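Local coordinates for protein putative protease (Parabacteroides distasonis ATCC 8503, PDB 3KD4) that is of unproven function but is probably an exported hydrolase, tentatively a protease, at residues A[395-406]-A[418-429]; A[73-84]-A[96-104]. One frame throughout, in Å; residues are numbered along the deposited sequence. Where two conformers were deposited one is given.

Interaction 1 of 2, residues A[395-406]-A[418-429]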
loop_
_atom_site.group_PDB
_atom_site.type_symbol
_atom_site.label_atom_id
_atom_site.label_comp_id
_atom_site.label_asym_id
_atom_site.label_seq_id
_atom_site.Cartn_x
_atom_site.Cartn_y
_atom_site.Cartn_z
ATOM N N PRO A 395 -6.371 30.119 -9.941
ATOM C CA PRO A 395 -6.056 28.718 -10.278
ATOM C C PRO A 395 -5.797 27.827 -9.064
ATOM O O PRO A 395 -5.193 28.262 -8.098
ATOM C CB PRO A 395 -4.795 28.838 -11.131
ATOM C CG PRO A 395 -4.196 30.145 -10.758
ATOM C CD PRO A 395 -5.323 31.058 -10.392
ATOM N N ALA A 396 -6.261 26.587 -9.114
ATOM C CA ALA A 396 -5.956 25.613 -8.067
ATOM C C ALA A 396 -4.497 25.228 -8.154
ATOM O O ALA A 396 -3.925 25.229 -9.241
ATOM C CB ALA A 396 -6.819 24.385 -8.236
ATOM N N ILE A 397 -3.888 24.914 -7.022
ATOM C CA ILE A 397 -2.545 24.340 -7.032
ATOM C C ILE A 397 -2.681 22.822 -7.149
ATOM O O ILE A 397 -3.784 22.305 -7.013
ATOM C CB ILE A 397 -1.750 24.712 -5.775
ATOM C CG1 ILE A 397 -2.314 24.013 -4.529
ATOM C CG2 ILE A 397 -1.732 26.219 -5.598
ATOM C CD1 ILE A 397 -1.398 24.087 -3.338
ATOM N N SER A 398 -1.553 22.130 -7.370
ATOM C CA SER A 398 -1.513 20.667 -7.589
ATOM C C SER A 398 -1.186 19.839 -6.366
ATOM O O SER A 398 -1.800 18.795 -6.117
ATOM C CB SER A 398 -0.421 20.340 -8.593
ATOM O OG SER A 398 -0.526 21.182 -9.703
ATOM N N ALA A 399 -0.164 20.282 -5.645
ATOM C CA ALA A 399 0.354 19.562 -4.496
ATOM C C ALA A 399 -0.642 19.610 -3.342
ATOM O O ALA A 399 -1.401 20.566 -3.195
ATOM C CB ALA A 399 1.690 20.163 -4.071
ATOM N N GLY A 400 -0.638 18.568 -2.517
ATOM C CA GLY A 400 -1.455 18.550 -1.323
ATOM C C GLY A 400 -2.851 18.009 -1.566
ATOM O O GLY A 400 -3.035 17.090 -2.375
ATOM N N ILE A 401 -3.831 18.575 -0.848
ATOM C CA ILE A 401 -5.172 18.033 -0.829
ATOM C C ILE A 401 -5.745 18.007 -2.232
ATOM O O ILE A 401 -6.527 17.128 -2.554
ATOM C CB ILE A 401 -6.133 18.840 0.082
ATOM C CG1 ILE A 401 -5.712 18.741 1.531
ATOM C CG2 ILE A 401 -7.510 18.260 0.038
ATOM C CD1 ILE A 401 -6.445 19.751 2.419
ATOM N N ASP A 402 -5.355 18.968 -3.064
ATOM C CA ASP A 402 -5.872 19.026 -4.441
ATOM C C ASP A 402 -5.476 17.829 -5.289
ATOM O O ASP A 402 -6.115 17.591 -6.297
ATOM C CB ASP A 402 -5.495 20.326 -5.141
ATOM C CG ASP A 402 -6.178 21.548 -4.516
ATOM O OD1 ASP A 402 -7.433 21.626 -4.525
ATOM O OD2 ASP A 402 -5.447 22.437 -4.027
ATOM N N SER A 403 -4.452 17.072 -4.878
ATOM C CA SER A 403 -4.075 15.858 -5.571
ATOM C C SER A 403 -4.717 14.578 -4.950
ATOM O O SER A 403 -4.525 13.479 -5.468
ATOM C CB SER A 403 -2.546 15.728 -5.572
ATOM O OG SER A 403 -2.051 15.439 -4.258
ATOM N N TRP A 404 -5.487 14.722 -3.869
ATOM C CA TRP A 404 -6.011 13.560 -3.150
ATOM C C TRP A 404 -7.225 12.895 -3.800
ATOM O O TRP A 404 -7.681 11.844 -3.342
ATOM C CB TRP A 404 -6.352 13.917 -1.712
ATOM C CG TRP A 404 -5.205 14.209 -0.848
ATOM C CD1 TRP A 404 -3.862 14.110 -1.159
ATOM C CD2 TRP A 404 -5.270 14.543 0.526
ATOM N NE1 TRP A 404 -3.108 14.417 -0.059
ATOM C CE2 TRP A 404 -3.946 14.667 0.992
ATOM C CE3 TRP A 404 -6.320 14.758 1.412
ATOM C CZ2 TRP A 404 -3.651 15.004 2.316
ATOM C CZ3 TRP A 404 -6.032 15.098 2.717
ATOM C CH2 TRP A 404 -4.712 15.207 3.163
ATOM N N GLY A 405 -7.778 13.503 -4.837
ATOM C CA GLY A 405 -8.890 12.897 -5.543
ATOM C C GLY A 405 -10.200 13.000 -4.797
ATOM O O GLY A 405 -11.077 12.168 -4.988
HETATM N N MSE A 406 -10.353 14.044 -3.977
HETATM C CA MSE A 406 -11.492 14.179 -3.070
HETATM C C MSE A 406 -12.405 15.343 -3.425
HETATM O O MSE A 406 -13.107 15.854 -2.556
HETATM C CB MSE A 406 -11.019 14.376 -1.612
HETATM C CG MSE A 406 -10.251 13.199 -1.058
HETATM SE SE MSE A 406 -9.847 13.454 0.771
HETATM C CE MSE A 406 -8.870 11.772 1.066
ATOM N N GLU A 418 -10.173 7.852 5.808
ATOM C CA GLU A 418 -8.760 8.087 6.166
ATOM C C GLU A 418 -8.072 8.986 5.194
ATOM O O GLU A 418 -8.173 8.788 3.992
ATOM C CB GLU A 418 -7.998 6.733 6.210
ATOM C CG GLU A 418 -6.569 6.803 6.777
ATOM C CD GLU A 418 -5.944 5.435 6.883
ATOM O OE1 GLU A 418 -6.064 4.841 7.957
ATOM O OE2 GLU A 418 -5.383 4.934 5.888
ATOM N N LEU A 419 -7.342 9.968 5.714
ATOM C CA LEU A 419 -6.571 10.883 4.894
ATOM C C LEU A 419 -5.153 10.348 4.711
ATOM O O LEU A 419 -4.638 9.658 5.589
ATOM C CB LEU A 419 -6.485 12.233 5.585
ATOM C CG LEU A 419 -7.786 12.909 6.016
ATOM C CD1 LEU A 419 -7.401 14.265 6.596
ATOM C CD2 LEU A 419 -8.736 13.071 4.825
ATOM N N PRO A 420 -4.498 10.681 3.586
ATOM C CA PRO A 420 -3.127 10.216 3.381
ATOM C C PRO A 420 -2.159 10.748 4.448
ATOM O O PRO A 420 -1.229 10.048 4.837
ATOM C CB PRO A 420 -2.767 10.783 2.000
ATOM C CG PRO A 420 -4.026 11.160 1.364
ATOM C CD PRO A 420 -5.009 11.446 2.435
ATOM N N SER A 421 -2.416 11.963 4.940
ATOM C CA SER A 421 -1.580 12.596 5.973
ATOM C C SER A 421 -2.349 13.718 6.629
ATOM O O SER A 421 -3.376 14.153 6.119
ATOM C CB SER A 421 -0.312 13.199 5.372
ATOM O OG SER A 421 -0.587 14.398 4.640
ATOM N N LEU A 422 -1.844 14.209 7.744
ATOM C CA LEU A 422 -2.280 15.513 8.226
ATOM C C LEU A 422 -1.679 16.536 7.262
ATOM O O LEU A 422 -0.685 16.243 6.564
ATOM C CB LEU A 422 -1.824 15.786 9.642
ATOM C CG LEU A 422 -2.276 14.741 10.663
ATOM C CD1 LEU A 422 -1.781 15.173 12.066
ATOM C CD2 LEU A 422 -3.770 14.549 10.640
ATOM N N ILE A 423 -2.274 17.728 7.201
ATOM C CA ILE A 423 -1.799 18.693 6.248
ATOM C C ILE A 423 -2.132 20.107 6.706
ATOM O O ILE A 423 -3.128 20.347 7.451
ATOM C CB ILE A 423 -2.407 18.411 4.840
ATOM C CG1 ILE A 423 -1.589 19.117 3.752
ATOM C CG2 ILE A 423 -3.916 18.805 4.822
ATOM C CD1 ILE A 423 -1.418 18.319 2.477
ATOM N N ARG A 424 -1.269 21.020 6.270
ATOM C CA ARG A 424 -1.473 22.447 6.443
ATOM C C ARG A 424 -1.053 23.121 5.161
ATOM O O ARG A 424 0.108 22.961 4.713
ATOM C CB ARG A 424 -0.629 22.995 7.584
ATOM C CG ARG A 424 -0.831 22.324 8.921
ATOM C CD ARG A 424 0.193 22.829 9.943
ATOM N NE ARG A 424 -0.196 24.040 10.666
ATOM C CZ ARG A 424 0.074 25.266 10.250
ATOM N NH1 ARG A 424 0.712 25.435 9.104
ATOM N NH2 ARG A 424 -0.292 26.318 10.977
ATOM N N GLU A 425 -1.973 23.871 4.555
ATOM C CA GLU A 425 -1.661 24.553 3.298
ATOM C C GLU A 425 -2.001 26.033 3.348
ATOM O O GLU A 425 -3.014 26.426 3.928
ATOM C CB GLU A 425 -2.396 23.923 2.121
ATOM C CG GLU A 425 -2.479 22.442 2.163
ATOM C CD GLU A 425 -2.903 21.820 0.860
ATOM O OE1 GLU A 425 -3.150 22.546 -0.138
ATOM O OE2 GLU A 425 -2.981 20.570 0.845
ATOM N N GLU A 426 -1.144 26.837 2.732
ATOM C CA GLU A 426 -1.422 28.244 2.529
ATOM C C GLU A 426 -1.121 28.606 1.091
ATOM O O GLU A 426 -0.012 28.337 0.604
ATOM C CB GLU A 426 -0.589 29.097 3.455
ATOM C CG GLU A 426 -0.746 30.579 3.172
ATOM C CD GLU A 426 0.214 31.413 3.981
ATOM O OE1 GLU A 426 1.446 31.246 3.802
ATOM O OE2 GLU A 426 -0.262 32.210 4.810
ATOM N N VAL A 427 -2.105 29.200 0.407
ATOM C CA VAL A 427 -1.911 29.640 -0.965
ATOM C C VAL A 427 -2.233 31.136 -1.029
ATOM O O VAL A 427 -3.336 31.551 -0.645
ATOM C CB VAL A 427 -2.797 28.865 -1.973
ATOM C CG1 VAL A 427 -2.482 29.323 -3.424
ATOM C CG2 VAL A 427 -2.587 27.351 -1.811
ATOM N N THR A 428 -1.269 31.924 -1.506
ATOM C CA THR A 428 -1.412 33.369 -1.612
ATOM C C THR A 428 -1.492 33.791 -3.065
ATOM O O THR A 428 -0.562 33.556 -3.829
ATOM C CB THR A 428 -0.246 34.069 -0.956
ATOM O OG1 THR A 428 -0.252 33.741 0.431
ATOM C CG2 THR A 428 -0.347 35.608 -1.119
ATOM N N TYR A 429 -2.604 34.422 -3.446
ATOM C CA TYR A 429 -2.782 34.881 -4.820
ATOM C C TYR A 429 -2.577 36.391 -4.840
ATOM O O TYR A 429 -3.099 37.089 -3.987
ATOM C CB TYR A 429 -4.182 34.567 -5.345
ATOM C CG TYR A 429 -4.530 33.109 -5.414
ATOM C CD1 TYR A 429 -5.100 32.453 -4.326
ATOM C CD2 TYR A 429 -4.284 32.382 -6.555
ATOM C CE1 TYR A 429 -5.405 31.101 -4.386
ATOM C CE2 TYR A 429 -4.585 31.032 -6.631
ATOM C CZ TYR A 429 -5.152 30.396 -5.544
ATOM O OH TYR A 429 -5.448 29.056 -5.629
HETATM O O HOH W 1 -3.690 21.284 -2.265
HETATM O O HOH W 2 -0.261 14.171 1.891
#

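Interaction 2 of 2, residues A[73-84]-A[96-104]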
loop_
_atom_site.group_PDB
_atom_site.type_symbol
_atom_site.label_atom_id
_atom_site.label_comp_id
_atom_site.label_asym_id
_atom_site.label_seq_id
_atom_site.Cartn_x
_atom_site.Cartn_y
_atom_site.Cartn_z
ATOM N N LYS A 73 -14.927 -28.567 -18.566
ATOM C CA LYS A 73 -13.561 -28.691 -18.093
ATOM C C LYS A 73 -12.678 -27.682 -18.839
ATOM O O LYS A 73 -12.770 -27.559 -20.016
ATOM C CB LYS A 73 -13.072 -30.135 -18.340
ATOM C CG LYS A 73 -11.626 -30.433 -17.920
ATOM C CD LYS A 73 -11.287 -31.907 -18.194
ATOM C CE LYS A 73 -9.984 -32.383 -17.611
ATOM N NZ LYS A 73 -9.870 -33.941 -17.667
ATOM N N THR A 74 -11.808 -26.981 -18.142
ATOM C CA THR A 74 -10.921 -26.042 -18.760
ATOM C C THR A 74 -9.965 -26.765 -19.710
ATOM O O THR A 74 -9.247 -27.681 -19.273
ATOM C CB THR A 74 -10.126 -25.259 -17.694
ATOM O OG1 THR A 74 -11.042 -24.783 -16.703
ATOM C CG2 THR A 74 -9.370 -24.047 -18.306
ATOM N N PRO A 75 -9.967 -26.392 -21.013
ATOM C CA PRO A 75 -9.087 -27.084 -21.953
ATOM C C PRO A 75 -7.662 -26.617 -21.766
ATOM O O PRO A 75 -7.431 -25.548 -21.178
ATOM C CB PRO A 75 -9.628 -26.657 -23.332
ATOM C CG PRO A 75 -10.128 -25.260 -23.116
ATOM C CD PRO A 75 -10.720 -25.301 -21.663
ATOM N N ASP A 76 -6.715 -27.439 -22.214
ATOM C CA ASP A 76 -5.289 -27.118 -22.093
ATOM C C ASP A 76 -4.933 -25.747 -22.655
ATOM O O ASP A 76 -4.157 -25.015 -22.059
ATOM C CB ASP A 76 -4.461 -28.176 -22.800
ATOM C CG ASP A 76 -4.422 -29.520 -22.029
ATOM O OD1 ASP A 76 -4.895 -29.620 -20.866
ATOM O OD2 ASP A 76 -3.903 -30.486 -22.606
ATOM N N ASN A 77 -5.518 -25.385 -23.788
ATOM C CA ASN A 77 -5.179 -24.111 -24.422
ATOM C C ASN A 77 -5.760 -22.877 -23.709
ATOM O O ASN A 77 -5.501 -21.772 -24.116
ATOM C CB ASN A 77 -5.543 -24.134 -25.910
ATOM C CG ASN A 77 -7.017 -24.308 -26.147
ATOM O OD1 ASN A 77 -7.843 -24.087 -25.252
ATOM N ND2 ASN A 77 -7.376 -24.695 -27.385
ATOM N N ALA A 78 -6.503 -23.084 -22.616
ATOM C CA ALA A 78 -6.992 -21.994 -21.776
ATOM C C ALA A 78 -6.045 -21.739 -20.582
ATOM O O ALA A 78 -6.327 -20.884 -19.754
ATOM C CB ALA A 78 -8.418 -22.287 -21.321
ATOM N N PHE A 79 -4.930 -22.476 -20.500
ATOM C CA PHE A 79 -3.886 -22.205 -19.506
ATOM C C PHE A 79 -2.711 -21.502 -20.181
ATOM O O PHE A 79 -2.052 -22.109 -21.040
ATOM C CB PHE A 79 -3.396 -23.503 -18.811
ATOM C CG PHE A 79 -4.456 -24.215 -18.001
ATOM C CD1 PHE A 79 -5.347 -25.084 -18.612
ATOM C CD2 PHE A 79 -4.542 -24.036 -16.639
ATOM C CE1 PHE A 79 -6.328 -25.781 -17.860
ATOM C CE2 PHE A 79 -5.515 -24.690 -15.892
ATOM C CZ PHE A 79 -6.408 -25.579 -16.509
ATOM N N VAL A 80 -2.459 -20.233 -19.845
ATOM C CA VAL A 80 -1.398 -19.495 -20.496
ATOM C C VAL A 80 -0.438 -18.975 -19.458
ATOM O O VAL A 80 -0.842 -18.273 -18.551
ATOM C CB VAL A 80 -1.921 -18.320 -21.350
ATOM C CG1 VAL A 80 -0.751 -17.666 -22.134
ATOM C CG2 VAL A 80 -3.027 -18.806 -22.284
ATOM N N GLU A 81 0.848 -19.287 -19.623
ATOM C CA GLU A 81 1.871 -18.825 -18.698
ATOM C C GLU A 81 2.566 -17.597 -19.234
ATOM O O GLU A 81 2.877 -17.536 -20.413
ATOM C CB GLU A 81 2.861 -19.965 -18.424
ATOM C CG GLU A 81 3.022 -20.209 -16.924
ATOM C CD GLU A 81 3.570 -21.561 -16.562
ATOM O OE1 GLU A 81 4.342 -22.118 -17.388
ATOM O OE2 GLU A 81 3.224 -22.048 -15.436
ATOM N N VAL A 82 2.738 -16.588 -18.387
ATOM C CA VAL A 82 3.284 -15.284 -18.769
ATOM C C VAL A 82 4.195 -14.794 -17.661
ATOM O O VAL A 82 4.204 -15.389 -16.576
ATOM C CB VAL A 82 2.144 -14.241 -19.010
ATOM C CG1 VAL A 82 1.145 -14.789 -20.028
ATOM C CG2 VAL A 82 1.413 -13.798 -17.680
ATOM N N LEU A 83 4.951 -13.717 -17.920
ATOM C CA LEU A 83 5.733 -13.036 -16.883
ATOM C C LEU A 83 4.812 -12.147 -16.074
ATOM O O LEU A 83 4.042 -11.426 -16.648
ATOM C CB LEU A 83 6.830 -12.165 -17.505
ATOM C CG LEU A 83 7.883 -11.525 -16.575
ATOM C CD1 LEU A 83 8.886 -12.570 -16.028
ATOM C CD2 LEU A 83 8.628 -10.380 -17.319
ATOM N N PRO A 84 4.875 -12.195 -14.729
ATOM C CA PRO A 84 4.080 -11.252 -13.965
ATOM C C PRO A 84 4.475 -9.812 -14.314
ATOM O O PRO A 84 5.658 -9.541 -14.539
ATOM C CB PRO A 84 4.468 -11.540 -12.512
ATOM C CG PRO A 84 5.215 -12.823 -12.526
ATOM C CD PRO A 84 5.738 -13.039 -13.892
ATOM N N LEU A 96 10.334 -15.702 -13.219
ATOM C CA LEU A 96 9.068 -15.720 -12.492
ATOM C C LEU A 96 7.910 -15.989 -13.427
ATOM O O LEU A 96 7.972 -15.610 -14.586
ATOM C CB LEU A 96 8.863 -14.435 -11.729
ATOM C CG LEU A 96 9.855 -14.207 -10.574
ATOM C CD1 LEU A 96 9.535 -12.846 -9.936
ATOM C CD2 LEU A 96 9.838 -15.360 -9.569
ATOM N N LYS A 97 6.905 -16.720 -12.934
ATOM C CA LYS A 97 5.741 -17.115 -13.725
ATOM C C LYS A 97 4.423 -16.726 -13.126
ATOM O O LYS A 97 4.233 -16.722 -11.887
ATOM C CB LYS A 97 5.710 -18.603 -13.950
ATOM C CG LYS A 97 6.892 -19.129 -14.707
ATOM C CD LYS A 97 6.784 -18.899 -16.158
ATOM C CE LYS A 97 8.101 -19.225 -16.901
ATOM N NZ LYS A 97 7.925 -18.903 -18.360
ATOM N N GLU A 98 3.501 -16.400 -14.027
ATOM C CA GLU A 98 2.103 -16.202 -13.696
ATOM C C GLU A 98 1.289 -17.050 -14.642
ATOM O O GLU A 98 1.313 -16.817 -15.849
ATOM C CB GLU A 98 1.734 -14.729 -13.838
ATOM C CG GLU A 98 0.250 -14.410 -13.694
ATOM C CD GLU A 98 -0.003 -12.935 -13.550
ATOM O OE1 GLU A 98 0.938 -12.144 -13.648
ATOM O OE2 GLU A 98 -1.142 -12.540 -13.323
HETATM N N MSE A 99 0.568 -18.024 -14.078
HETATM C CA MSE A 99 -0.339 -18.861 -14.835
HETATM C C MSE A 99 -1.678 -18.124 -14.896
HETATM O O MSE A 99 -2.233 -17.770 -13.842
HETATM C CB MSE A 99 -0.574 -20.213 -14.140
HETATM C CG MSE A 99 -1.703 -21.027 -14.796
HETATM SE SE MSE A 99 -1.228 -21.583 -16.520
HETATM C CE MSE A 99 -0.005 -23.052 -16.098
ATOM N N VAL A 100 -2.177 -17.911 -16.110
ATOM C CA VAL A 100 -3.503 -17.320 -16.318
ATOM C C VAL A 100 -4.424 -18.457 -16.756
ATOM O O VAL A 100 -4.180 -19.128 -17.764
ATOM C CB VAL A 100 -3.464 -16.217 -17.393
ATOM C CG1 VAL A 100 -4.895 -15.631 -17.651
ATOM C CG2 VAL A 100 -2.435 -15.115 -16.970
ATOM N N VAL A 101 -5.445 -18.724 -15.951
ATOM C CA VAL A 101 -6.463 -19.719 -16.259
ATOM C C VAL A 101 -7.665 -18.965 -16.841
ATOM O O VAL A 101 -8.275 -18.157 -16.143
ATOM C CB VAL A 101 -6.881 -20.460 -14.997
ATOM C CG1 VAL A 101 -7.857 -21.583 -15.319
ATOM C CG2 VAL A 101 -5.634 -21.019 -14.250
ATOM N N VAL A 102 -8.005 -19.225 -18.097
ATOM C CA VAL A 102 -9.171 -18.577 -18.722
ATOM C C VAL A 102 -10.368 -19.487 -18.507
ATOM O O VAL A 102 -10.395 -20.618 -18.983
ATOM C CB VAL A 102 -8.964 -18.314 -20.227
ATOM C CG1 VAL A 102 -10.283 -17.773 -20.882
ATOM C CG2 VAL A 102 -7.786 -17.336 -20.450
ATOM N N HIS A 103 -11.331 -19.012 -17.736
ATOM C CA HIS A 103 -12.474 -19.831 -17.391
ATOM C C HIS A 103 -13.419 -19.919 -18.560
ATOM O O HIS A 103 -13.882 -18.885 -19.077
ATOM C CB HIS A 103 -13.150 -19.249 -16.171
ATOM C CG HIS A 103 -12.254 -19.248 -14.986
ATOM N ND1 HIS A 103 -11.618 -20.386 -14.572
ATOM C CD2 HIS A 103 -11.818 -18.249 -14.180
ATOM C CE1 HIS A 103 -10.866 -20.107 -13.525
ATOM N NE2 HIS A 103 -10.953 -18.812 -13.282
ATOM N N THR A 104 -13.697 -21.136 -19.000
ATOM C CA THR A 104 -14.510 -21.338 -20.173
ATOM C C THR A 104 -15.860 -21.871 -19.735
ATOM O O THR A 104 -16.069 -22.262 -18.575
ATOM C CB THR A 104 -13.856 -22.317 -21.189
ATOM O OG1 THR A 104 -13.819 -23.619 -20.607
ATOM C CG2 THR A 104 -12.426 -21.875 -21.589
HETATM O O HOH W 3 -13.363 -23.902 -17.890
#

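Interaction 1 of 2, residues A[395-406]-A[418-429]
The loop 395-406, with a 3-10 turn at Ile401 to Ser403, runs over strand 423-429 of a mixed beta-sheet and meets that strand at Glu425 and Tyr429, while Trp404 packs on Pro420 just ahead of it. Glu425 carries the polar centre: its OE2 takes the N-H of Ile401 on the syn lone pair at 2.8 Å, nearly straight at 165°. The same oxygen lies 3.3 Å from Gly400 CA, where any CB would collide with it; at the backbone angles of Gly400 a CB would also jam against the preceding carbonyl oxygen, which by itself calls for glycine. Trp404 swings its CG anti to its own carbonyl carbon (chi1 -69°), bringing the indole down onto Pro420. This is a CH-pi contact: Pro420 CD stands 3.5 Å from the centroid of the six-membered ring, almost on the normal. The indole's other face is turned to the backbone at Gly400 and Ile401. Ile401 CD1 packs on Ile423 CG2 at 3.6 Å, while Ile397 covers Val427. Tyr429 OH donates to Pro395 O at 2.6 Å, tilted from the carbonyl plane. Trp494 of helix 481-495 donates to Asp402 OD2, 4.5 Å from Glu425 OE1. Burial and this carboxylate would probably raise the pKa of Glu425, whereas the Ile401 N-H and a water between the loop and OE1 would probably favour its charged form.

Interaction 2 of 2, residues A[73-84]-A[96-104]
Val80 O takes the N-H of Val100 at 2.8 Å, and Val80 N returns a bond to Val100 O, so this residue pair is doubly bonded. It sits in a long-looped beta-hairpin whose strands, 79-82 and 97-102, run antiparallel at 155°. Val82 with Glu98 forms the second hydrogen-bonded pair, and Val102 N extends the register to Ala78 O along a nearly straight bond (172°). Phe79 with Val101 and Glu81 with Met99 are the intervening non-hydrogen-bonded pairs, the latter with its CA atoms 4.5 Å apart. Strand 45-50 pairs with 97-102 on its other side, making 97-102 the middle strand of three.

Phe79, Glu81, Met99 and Val101 share one face. The selenomethionine at Met99 leaves with CG anti to the backbone N (chi1 171°), then bends at its next two torsions, which brings SE to the edge of the Phe79 ring, a Met-aromatic contact 5.4 Å from the centroid. SE also reaches Phe79 CB, at 3.7 Å. Val101 lies alongside the ring and points the same way, both its methyls near CE2. An alanine in place of Phe79 is likely to open a gap beside the Val101 methyls and deprive the selenium of its aromatic edge. Beyond SE, Met99 CE meets Glu81 OE2, whose hydrogen-bond partner is Tyr50 of strand 45-50. Val80, Val82, Glu98 and Val100 occupy the reverse face, where Val82 CG2 touches Val100 CG2 at 4.1 Å.

At one end of the pairing, a water joins Thr74 OG1, also hydrogen-bonded to Ser62 OG of strand 55-65, to Thr104 N. At the other, the extended Glu98 side chain sets OE1, hydrogen-bonded to a glycerol, 3.3 Å from Pro84 CA.

Overall arrangement
The two contacts are separate: their centres are 44 Å apart, their nearest atoms about 26 Å apart, and they lie on opposite sides of the chain's centre. Along the sequence they follow in series, interaction 2 closing within the DUF3857 range before interaction 1 opens within the DUF3858 range. They also differ in construction. Interaction 2 is antiparallel strand pairing with regular backbone bonds, whereas interaction 1 lays an irregular loop over a strand and is held by side chains that bond to backbone atoms and by apolar packing. Each has a glycerol nearby, about 2 Å from the Glu98 side chain and about 4 Å from that of Glu418; these probably come from the crystallisation liquor and identify no active site.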